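Local structure of PAN2-PAN3 deadenylation complex catalytic subunit pan2 (Neurospora crassa, 4CZX) at residues Arg57-Phe62 with Thr311-Ser316; Arg91-Ala96 with Leu137-Asn142; Met117-Thr120 with Glu126-Val129. The protein probably acts as the catalytic subunit of a cytoplasmic deadenylase that shortens mRNA poly(A) tails, this chain being its N-terminal WD40 domain. One frame throughout, in Å; residues are numbered along the deposited sequence. Where two conformers were deposited one is given.

Contact 1 (Arg57-Phe62 with Thr311-Ser316)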
loop_
_atom_site.group_PDB
_atom_site.type_symbol
_atom_site.label_atom_id
_atom_site.label_comp_id
_atom_site.label_asym_id
_atom_site.label_seq_id
_atom_site.Cartn_x
_atom_site.Cartn_y
_atom_site.Cartn_z
ATOM N N ARG A 57 -37.029 -8.794 0.211
ATOM C CA ARG A 57 -37.696 -7.513 0.072
ATOM C C ARG A 57 -37.049 -6.431 0.930
ATOM O O ARG A 57 -37.209 -5.246 0.657
ATOM C CB ARG A 57 -39.179 -7.647 0.428
ATOM C CG ARG A 57 -39.454 -8.073 1.858
ATOM C CD ARG A 57 -40.955 -8.064 2.132
ATOM N NE ARG A 57 -41.279 -8.479 3.494
ATOM C CZ ARG A 57 -41.228 -7.680 4.557
ATOM N NH1 ARG A 57 -40.855 -6.410 4.424
ATOM N NH2 ARG A 57 -41.547 -8.154 5.758
ATOM N N GLU A 58 -36.312 -6.833 1.959
ATOM C CA GLU A 58 -35.681 -5.859 2.843
ATOM C C GLU A 58 -34.269 -5.496 2.372
ATOM O O GLU A 58 -33.591 -4.669 2.986
ATOM C CB GLU A 58 -35.656 -6.392 4.274
ATOM C CG GLU A 58 -37.000 -6.950 4.726
ATOM C CD GLU A 58 -37.014 -7.321 6.194
ATOM O OE1 GLU A 58 -36.038 -6.979 6.895
ATOM O OE2 GLU A 58 -37.999 -7.953 6.646
ATOM N N LEU A 59 -33.845 -6.120 1.276
ATOM C CA LEU A 59 -32.556 -5.823 0.646
ATOM C C LEU A 59 -31.371 -5.967 1.610
ATOM O O LEU A 59 -30.515 -5.087 1.711
ATOM C CB LEU A 59 -32.583 -4.420 0.039
ATOM C CG LEU A 59 -33.610 -4.247 -1.085
ATOM C CD1 LEU A 59 -33.671 -2.795 -1.591
ATOM C CD2 LEU A 59 -33.300 -5.193 -2.229
ATOM N N LYS A 60 -31.340 -7.091 2.313
ATOM C CA LYS A 60 -30.220 -7.444 3.173
ATOM C C LYS A 60 -28.985 -7.678 2.303
ATOM O O LYS A 60 -29.045 -8.400 1.311
ATOM C CB LYS A 60 -30.580 -8.682 4.008
ATOM C CG LYS A 60 -29.439 -9.347 4.757
ATOM C CD LYS A 60 -29.935 -10.615 5.456
ATOM C CE LYS A 60 -28.779 -11.457 5.989
ATOM N NZ LYS A 60 -29.216 -12.848 6.337
ATOM N N ARG A 61 -27.870 -7.048 2.650
ATOM C CA ARG A 61 -26.659 -7.191 1.852
ATOM C C ARG A 61 -26.188 -8.646 1.753
ATOM O O ARG A 61 -26.159 -9.361 2.753
ATOM C CB ARG A 61 -25.548 -6.320 2.437
ATOM C CG ARG A 61 -24.178 -6.663 1.909
ATOM C CD ARG A 61 -23.294 -7.184 3.025
ATOM N NE ARG A 61 -22.434 -6.130 3.552
ATOM C CZ ARG A 61 -21.631 -6.275 4.601
ATOM N NH1 ARG A 61 -21.585 -7.437 5.243
ATOM N NH2 ARG A 61 -20.876 -5.258 5.005
ATOM N N PHE A 62 -25.809 -9.090 0.557
ATOM C CA PHE A 62 -25.297 -10.455 0.420
ATOM C C PHE A 62 -23.830 -10.424 0.016
ATOM O O PHE A 62 -22.958 -10.544 0.867
ATOM C CB PHE A 62 -26.119 -11.270 -0.593
ATOM C CG PHE A 62 -25.640 -12.696 -0.750
ATOM C CD1 PHE A 62 -25.426 -13.492 0.365
ATOM C CD2 PHE A 62 -25.390 -13.230 -2.004
ATOM C CE1 PHE A 62 -24.973 -14.798 0.236
ATOM C CE2 PHE A 62 -24.936 -14.541 -2.141
ATOM C CZ PHE A 62 -24.724 -15.318 -1.020
ATOM N N THR A 311 -32.031 2.525 -3.996
ATOM C CA THR A 311 -32.821 1.512 -4.685
ATOM C C THR A 311 -33.901 1.010 -3.741
ATOM O O THR A 311 -33.614 0.649 -2.598
ATOM C CB THR A 311 -31.971 0.339 -5.176
ATOM O OG1 THR A 311 -31.084 0.800 -6.199
ATOM C CG2 THR A 311 -32.858 -0.764 -5.755
ATOM N N TYR A 312 -35.141 1.014 -4.232
ATOM C CA TYR A 312 -36.317 0.659 -3.451
ATOM C C TYR A 312 -36.936 -0.621 -3.973
ATOM O O TYR A 312 -36.906 -0.883 -5.173
ATOM C CB TYR A 312 -37.381 1.755 -3.510
ATOM C CG TYR A 312 -36.922 3.143 -3.144
ATOM C CD1 TYR A 312 -36.339 3.973 -4.089
ATOM C CD2 TYR A 312 -37.108 3.637 -1.864
ATOM C CE1 TYR A 312 -35.932 5.253 -3.765
ATOM C CE2 TYR A 312 -36.708 4.917 -1.527
ATOM C CZ TYR A 312 -36.116 5.720 -2.483
ATOM O OH TYR A 312 -35.704 6.992 -2.154
ATOM N N VAL A 313 -37.511 -1.409 -3.074
ATOM C CA VAL A 313 -38.363 -2.518 -3.487
ATOM C C VAL A 313 -39.769 -2.251 -2.992
ATOM O O VAL A 313 -39.977 -1.965 -1.814
ATOM C CB VAL A 313 -37.862 -3.872 -2.957
ATOM C CG1 VAL A 313 -38.942 -4.955 -3.115
ATOM C CG2 VAL A 313 -36.604 -4.280 -3.688
ATOM N N TRP A 314 -40.729 -2.327 -3.912
ATOM C CA TRP A 314 -42.135 -2.137 -3.600
ATOM C C TRP A 314 -42.908 -3.405 -3.931
ATOM O O TRP A 314 -42.478 -4.210 -4.762
ATOM C CB TRP A 314 -42.720 -0.951 -4.374
ATOM C CG TRP A 314 -42.336 0.406 -3.832
ATOM C CD1 TRP A 314 -41.123 1.020 -3.936
ATOM C CD2 TRP A 314 -43.186 1.314 -3.119
ATOM N NE1 TRP A 314 -41.162 2.254 -3.326
ATOM C CE2 TRP A 314 -42.417 2.456 -2.816
ATOM C CE3 TRP A 314 -44.523 1.272 -2.707
ATOM C CZ2 TRP A 314 -42.941 3.544 -2.116
ATOM C CZ3 TRP A 314 -45.040 2.351 -2.010
ATOM C CH2 TRP A 314 -44.251 3.472 -1.723
ATOM N N GLY A 315 -44.052 -3.571 -3.280
ATOM C CA GLY A 315 -44.884 -4.741 -3.488
ATOM C C GLY A 315 -45.890 -4.888 -2.369
ATOM O O GLY A 315 -46.087 -3.964 -1.576
ATOM N N SER A 316 -46.535 -6.049 -2.309
ATOM C CA SER A 316 -47.513 -6.328 -1.268
ATOM C C SER A 316 -46.868 -6.622 0.087
ATOM O O SER A 316 -45.824 -7.272 0.160
ATOM C CB SER A 316 -48.390 -7.509 -1.681
ATOM O OG SER A 316 -49.162 -7.956 -0.586
#
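In the WD40 beta-propeller, the bulged turn holding Arg57 and Leu59 packs against Val313 and Thr311 of strand 310-315, in the blade that the N-terminal strand 10-16 completes. Leu59 and Val313 carry the contact about equally. The two methyl branches of the leucine straddle one branch of the valine: CD2 lies 3.7 Å from Val313 CG2 and CD1 3.9 Å from the same Val313 CG2. The two side chains run at a slant to one another. CD1 also rests 3.6 Å from Thr311 O, so the backbone as well as the side chains is packed. Leu59 takes a positive phi (56°) as the first residue of a G1 beta bulge opposite Ile55. Its CG stands anti to the carbonyl carbon (chi1 -63°), which directs both methyls at strand 310-315. The backbone oxygen of Arg57 also comes within 3.9 Å of Val313 CB. The arginine itself leads away, and its NH2 makes a long charge contact (3.7 Å) with Glu58 OE2, which sits above the guanidinium plane with no N-H aimed at it. Leu42 touches both Leu59 and Thr311, while Val313 is bonded through its backbone to Leu12 and Gly13. No hydrogen bond spans the two segments, so what joins the closing blade to its neighbour here is van der Waals contact of apolar groups, while the charged end of Arg57 leads away from strand 310-315.

Contact 2 (Arg91-Ala96 with Leu137-Asn142). With PO4 (phosphate ion), chain D.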
loop_
_atom_site.group_PDB
_atom_site.type_symbol
_atom_site.label_atom_id
_atom_site.label_comp_id
_atom_site.label_asym_id
_atom_site.label_seq_id
_atom_site.Cartn_x
_atom_site.Cartn_y
_atom_site.Cartn_z
ATOM N N ARG A 91 -15.666 -2.961 -21.909
ATOM C CA ARG A 91 -14.436 -3.557 -22.435
ATOM C C ARG A 91 -14.334 -5.066 -22.193
ATOM O O ARG A 91 -13.360 -5.706 -22.610
ATOM C CB ARG A 91 -13.201 -2.875 -21.812
ATOM C CG ARG A 91 -13.126 -1.357 -22.056
ATOM C CD ARG A 91 -12.965 -1.037 -23.539
ATOM N NE ARG A 91 -11.951 -1.893 -24.137
ATOM C CZ ARG A 91 -10.639 -1.673 -24.060
ATOM N NH1 ARG A 91 -10.177 -0.602 -23.428
ATOM N NH2 ARG A 91 -9.790 -2.525 -24.622
ATOM N N SER A 92 -15.324 -5.637 -21.522
ATOM C CA SER A 92 -15.193 -7.028 -21.099
ATOM C C SER A 92 -16.502 -7.639 -20.641
ATOM O O SER A 92 -17.480 -6.934 -20.376
ATOM C CB SER A 92 -14.170 -7.136 -19.960
ATOM O OG SER A 92 -14.683 -6.523 -18.785
ATOM N N VAL A 93 -16.498 -8.967 -20.544
ATOM C CA VAL A 93 -17.624 -9.710 -20.008
ATOM C C VAL A 93 -17.054 -10.585 -18.900
ATOM O O VAL A 93 -15.999 -11.192 -19.071
ATOM C CB VAL A 93 -18.319 -10.568 -21.080
ATOM C CG1 VAL A 93 -19.549 -11.266 -20.507
ATOM C CG2 VAL A 93 -18.701 -9.710 -22.290
ATOM N N TYR A 94 -17.743 -10.626 -17.770
ATOM C CA TYR A 94 -17.252 -11.326 -16.585
ATOM C C TYR A 94 -18.327 -12.262 -16.074
ATOM O O TYR A 94 -19.506 -11.919 -16.095
ATOM C CB TYR A 94 -16.867 -10.318 -15.498
ATOM C CG TYR A 94 -16.288 -10.933 -14.240
ATOM C CD1 TYR A 94 -15.073 -11.607 -14.273
ATOM C CD2 TYR A 94 -16.937 -10.802 -13.020
ATOM C CE1 TYR A 94 -14.520 -12.169 -13.120
ATOM C CE2 TYR A 94 -16.386 -11.356 -11.850
ATOM C CZ TYR A 94 -15.185 -12.040 -11.914
ATOM O OH TYR A 94 -14.649 -12.591 -10.766
ATOM N N MET A 95 -17.924 -13.441 -15.601
ATOM C CA MET A 95 -18.875 -14.343 -14.980
ATOM C C MET A 95 -18.352 -14.836 -13.639
ATOM O O MET A 95 -17.195 -15.230 -13.526
ATOM C CB MET A 95 -19.172 -15.539 -15.879
ATOM C CG MET A 95 -20.250 -16.432 -15.283
ATOM S SD MET A 95 -20.734 -17.786 -16.362
ATOM C CE MET A 95 -21.937 -18.579 -15.306
ATOM N N ALA A 96 -19.203 -14.794 -12.624
ATOM C CA ALA A 96 -18.809 -15.228 -11.290
ATOM C C ALA A 96 -19.989 -15.921 -10.645
ATOM O O ALA A 96 -21.135 -15.661 -11.005
ATOM C CB ALA A 96 -18.351 -14.041 -10.442
ATOM N N LEU A 137 -20.100 -10.000 -30.727
ATOM C CA LEU A 137 -19.415 -11.236 -30.379
ATOM C C LEU A 137 -20.385 -12.250 -29.809
ATOM O O LEU A 137 -21.292 -11.903 -29.054
ATOM C CB LEU A 137 -18.288 -10.986 -29.370
ATOM C CG LEU A 137 -17.173 -10.042 -29.815
ATOM C CD1 LEU A 137 -17.397 -8.651 -29.243
ATOM C CD2 LEU A 137 -15.820 -10.603 -29.403
ATOM N N VAL A 138 -20.182 -13.502 -30.190
ATOM C CA VAL A 138 -20.945 -14.615 -29.653
ATOM C C VAL A 138 -20.058 -15.360 -28.640
ATOM O O VAL A 138 -18.921 -15.722 -28.948
ATOM C CB VAL A 138 -21.417 -15.564 -30.771
ATOM C CG1 VAL A 138 -22.306 -16.636 -30.192
ATOM C CG2 VAL A 138 -22.162 -14.788 -31.861
ATOM N N ILE A 139 -20.576 -15.571 -27.433
ATOM C CA ILE A 139 -19.806 -16.196 -26.353
ATOM C C ILE A 139 -20.441 -17.501 -25.874
ATOM O O ILE A 139 -21.644 -17.544 -25.578
ATOM C CB ILE A 139 -19.656 -15.227 -25.147
ATOM C CG1 ILE A 139 -18.723 -14.070 -25.518
ATOM C CG2 ILE A 139 -19.142 -15.959 -23.909
ATOM C CD1 ILE A 139 -18.750 -12.881 -24.546
ATOM N N ASP A 140 -19.628 -18.560 -25.826
ATOM C CA ASP A 140 -19.998 -19.835 -25.210
ATOM C C ASP A 140 -19.904 -19.654 -23.702
ATOM O O ASP A 140 -18.813 -19.468 -23.161
ATOM C CB ASP A 140 -19.071 -20.965 -25.688
ATOM C CG ASP A 140 -19.475 -22.354 -25.162
ATOM O OD1 ASP A 140 -20.034 -22.484 -24.049
ATOM O OD2 ASP A 140 -19.193 -23.340 -25.871
ATOM N N VAL A 141 -21.052 -19.703 -23.037
ATOM C CA VAL A 141 -21.139 -19.441 -21.605
ATOM C C VAL A 141 -20.536 -20.590 -20.785
ATOM O O VAL A 141 -20.000 -20.382 -19.691
ATOM C CB VAL A 141 -22.613 -19.180 -21.203
ATOM C CG1 VAL A 141 -22.761 -19.021 -19.709
ATOM C CG2 VAL A 141 -23.120 -17.889 -21.912
ATOM N N ASN A 142 -20.588 -21.797 -21.330
ATOM C CA ASN A 142 -20.018 -22.943 -20.625
ATOM C C ASN A 142 -18.495 -22.929 -20.655
ATOM O O ASN A 142 -17.848 -23.186 -19.641
ATOM C CB ASN A 142 -20.555 -24.242 -21.214
ATOM C CG ASN A 142 -22.037 -24.400 -20.988
ATOM O OD1 ASN A 142 -22.541 -24.110 -19.903
ATOM N ND2 ASN A 142 -22.752 -24.830 -22.018
HETATM P P PO4 D . -6.633 -2.843 -22.246
HETATM O O1 PO4 D . -6.709 -2.308 -23.657
HETATM O O2 PO4 D . -7.432 -1.936 -21.339
HETATM O O3 PO4 D . -7.190 -4.246 -22.206
HETATM O O4 PO4 D . -5.190 -2.879 -21.791
#
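Val93 and Met95 on strand 93-96 meet Ile139 and Val141 between two neighbouring sheets, while Arg91, just ahead of them, faces a phosphate ion. The arginine chain is bent at chi2 and chi3, which leaves NE to donate to Met111 O and lets NH2 reach PO4 O1 at 3.2 Å. This bond is fairly straight, 158° at the hydrogen, and the oxygen sits at the guanidinium edge near its plane. Arg107 NE binds the same ion, which probably came from the crystallisation liquor. Cutting Arg91 back to an alanine would probably cost the phosphate one of its donors and leave Met111 O without this N-H. Next, Val93 meets Ile139 tip to tip, CG2 of the valine lying 3.9 Å from CD1 of the isoleucine. Tyr94 turns to the other face, where its ring packs edge-to-face against an aromatic side chain of another protein chain. Met95 then stretches out fully, CG anti to the backbone N (chi1 -175°), and brings SD across Val141 CG1 at 4.1 Å, the two side chains roughly at right angles. Trp104 lies beside both Val93 and Met95, and its NE1 donates to Val141 O. Strand 135-140 ends in a weak Asx-turn bond, Asn142 N to Asp140 OD1 at 2.9 Å. Face-to-face packing of this kind, with apolar side chains meeting and no strand-to-strand hydrogen bonds, is how adjacent blades stack in a beta-propeller, here those of the predicted second and third WD repeats.

Contact 3 (Met117-Thr120 with Glu126-Val129)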
loop_
_atom_site.group_PDB
_atom_site.type_symbol
_atom_site.label_atom_id
_atom_site.label_comp_id
_atom_site.label_asym_id
_atom_site.label_seq_id
_atom_site.Cartn_x
_atom_site.Cartn_y
_atom_site.Cartn_z
ATOM N N MET A 117 -26.227 -7.293 -23.879
ATOM C CA MET A 117 -26.141 -8.691 -24.251
ATOM C C MET A 117 -27.425 -9.436 -23.997
ATOM O O MET A 117 -28.281 -8.997 -23.216
ATOM C CB MET A 117 -25.018 -9.352 -23.502
ATOM C CG MET A 117 -25.246 -9.302 -22.091
ATOM S SD MET A 117 -23.853 -10.176 -21.430
ATOM C CE MET A 117 -24.248 -9.770 -19.833
ATOM N N SER A 118 -27.547 -10.578 -24.655
ATOM C CA SER A 118 -28.750 -11.392 -24.559
ATOM C C SER A 118 -28.413 -12.852 -24.774
ATOM O O SER A 118 -27.351 -13.187 -25.295
ATOM C CB SER A 118 -29.791 -10.949 -25.596
ATOM O OG SER A 118 -29.398 -11.351 -26.900
ATOM N N PHE A 119 -29.333 -13.723 -24.398
ATOM C CA PHE A 119 -29.228 -15.111 -24.799
ATOM C C PHE A 119 -29.583 -15.218 -26.278
ATOM O O PHE A 119 -29.972 -14.227 -26.909
ATOM C CB PHE A 119 -30.117 -15.985 -23.914
ATOM C CG PHE A 119 -29.717 -15.942 -22.465
ATOM C CD1 PHE A 119 -28.526 -16.520 -22.054
ATOM C CD2 PHE A 119 -30.507 -15.296 -21.524
ATOM C CE1 PHE A 119 -28.127 -16.469 -20.726
ATOM C CE2 PHE A 119 -30.114 -15.236 -20.197
ATOM C CZ PHE A 119 -28.924 -15.834 -19.794
ATOM N N THR A 120 -29.411 -16.410 -26.835
ATOM C CA THR A 120 -29.627 -16.622 -28.256
ATOM C C THR A 120 -30.548 -17.828 -28.429
ATOM O O THR A 120 -31.508 -17.980 -27.679
ATOM C CB THR A 120 -28.290 -16.835 -29.014
ATOM O OG1 THR A 120 -27.685 -18.072 -28.607
ATOM C CG2 THR A 120 -27.323 -15.670 -28.736
ATOM N N GLU A 126 -25.314 -19.826 -24.421
ATOM C CA GLU A 126 -24.682 -18.877 -25.335
ATOM C C GLU A 126 -25.258 -17.466 -25.219
ATOM O O GLU A 126 -26.464 -17.283 -25.045
ATOM C CB GLU A 126 -24.824 -19.381 -26.776
ATOM C CG GLU A 126 -24.114 -18.560 -27.837
ATOM C CD GLU A 126 -24.354 -19.087 -29.253
ATOM O OE1 GLU A 126 -25.356 -18.682 -29.885
ATOM O OE2 GLU A 126 -23.531 -19.896 -29.739
ATOM N N ILE A 127 -24.392 -16.463 -25.311
ATOM C CA ILE A 127 -24.860 -15.088 -25.337
ATOM C C ILE A 127 -24.341 -14.317 -26.542
ATOM O O ILE A 127 -23.303 -14.648 -27.120
ATOM C CB ILE A 127 -24.464 -14.314 -24.063
ATOM C CG1 ILE A 127 -22.947 -14.354 -23.848
ATOM C CG2 ILE A 127 -25.223 -14.837 -22.862
ATOM C CD1 ILE A 127 -22.488 -13.543 -22.643
ATOM N N LEU A 128 -25.092 -13.289 -26.914
ATOM C CA LEU A 128 -24.677 -12.329 -27.927
ATOM C C LEU A 128 -24.327 -11.030 -27.220
ATOM O O LEU A 128 -25.081 -10.586 -26.357
ATOM C CB LEU A 128 -25.795 -12.107 -28.944
ATOM C CG LEU A 128 -25.584 -10.996 -29.978
ATOM C CD1 LEU A 128 -24.506 -11.369 -30.992
ATOM C CD2 LEU A 128 -26.912 -10.680 -30.690
ATOM N N VAL A 129 -23.195 -10.415 -27.556
ATOM C CA VAL A 129 -22.864 -9.145 -26.926
ATOM C C VAL A 129 -22.583 -8.126 -28.022
ATOM O O VAL A 129 -22.036 -8.458 -29.076
ATOM C CB VAL A 129 -21.658 -9.244 -25.933
ATOM C CG1 VAL A 129 -21.865 -10.396 -24.920
ATOM C CG2 VAL A 129 -20.333 -9.376 -26.662
HETATM O O HOH W 1 -28.635 -18.887 -25.765
#
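Ser118 and Leu128 form the tight centre of a beta hairpin, an antiparallel hydrogen-bonded pair. Leu128 N reaches Ser118 O at 2.8 Å, and Ser118 N returns a bond to Leu128 O at 3.0 Å. Beside it Met117 and Val129 lie side by side, Met117 CB 3.6 Å from Val129 CG1. With the methionine CG between the backbone N and the carbonyl carbon (chi1 62°), the extended chain brings Met117 SD within 3.8 Å of Ile127 CD1. Toward the turn the contact is looser and nearer solvent. Phe119, partly exposed, keeps a slanting contact with Ile127, CD1 to CG2 3.8 Å, and a water bridges the two segments by accepting from Thr120 N and donating to Glu126 O. Beside it Thr120 OG1 donates to Glu126 OE1 at 2.7 Å, meeting it on the anti side and 27° out of the carboxylate plane. Glu126 OE2 is salt-bridged to Lys122 in the turn. With one oxygen gripped by a hydroxyl and the other by an ammonium group, the buried carboxylate is likely to stay ionised and fixed in rotation, tying the turn to strand 126-131.

All three contacts are largely buried, yet they hold the propeller at different levels. Contact 3 lies within one blade and rests on backbone bonds, backed by a water and a held carboxylate. Contacts 1 and 2 join separate blades through apolar side chains and have no hydrogen bond across; their polar ends, an arginine in each, lie at the margin. Contacts 2 and 3 share a sheet: strand 135-140 bonds to strand 126-131, probably through Leu137 O with Val129 N and Ile139 N with Ile127 O, and their centres are 9 Å apart. Contact 1, its centre 28 Å from either, closes the far longer chain loop that encloses both.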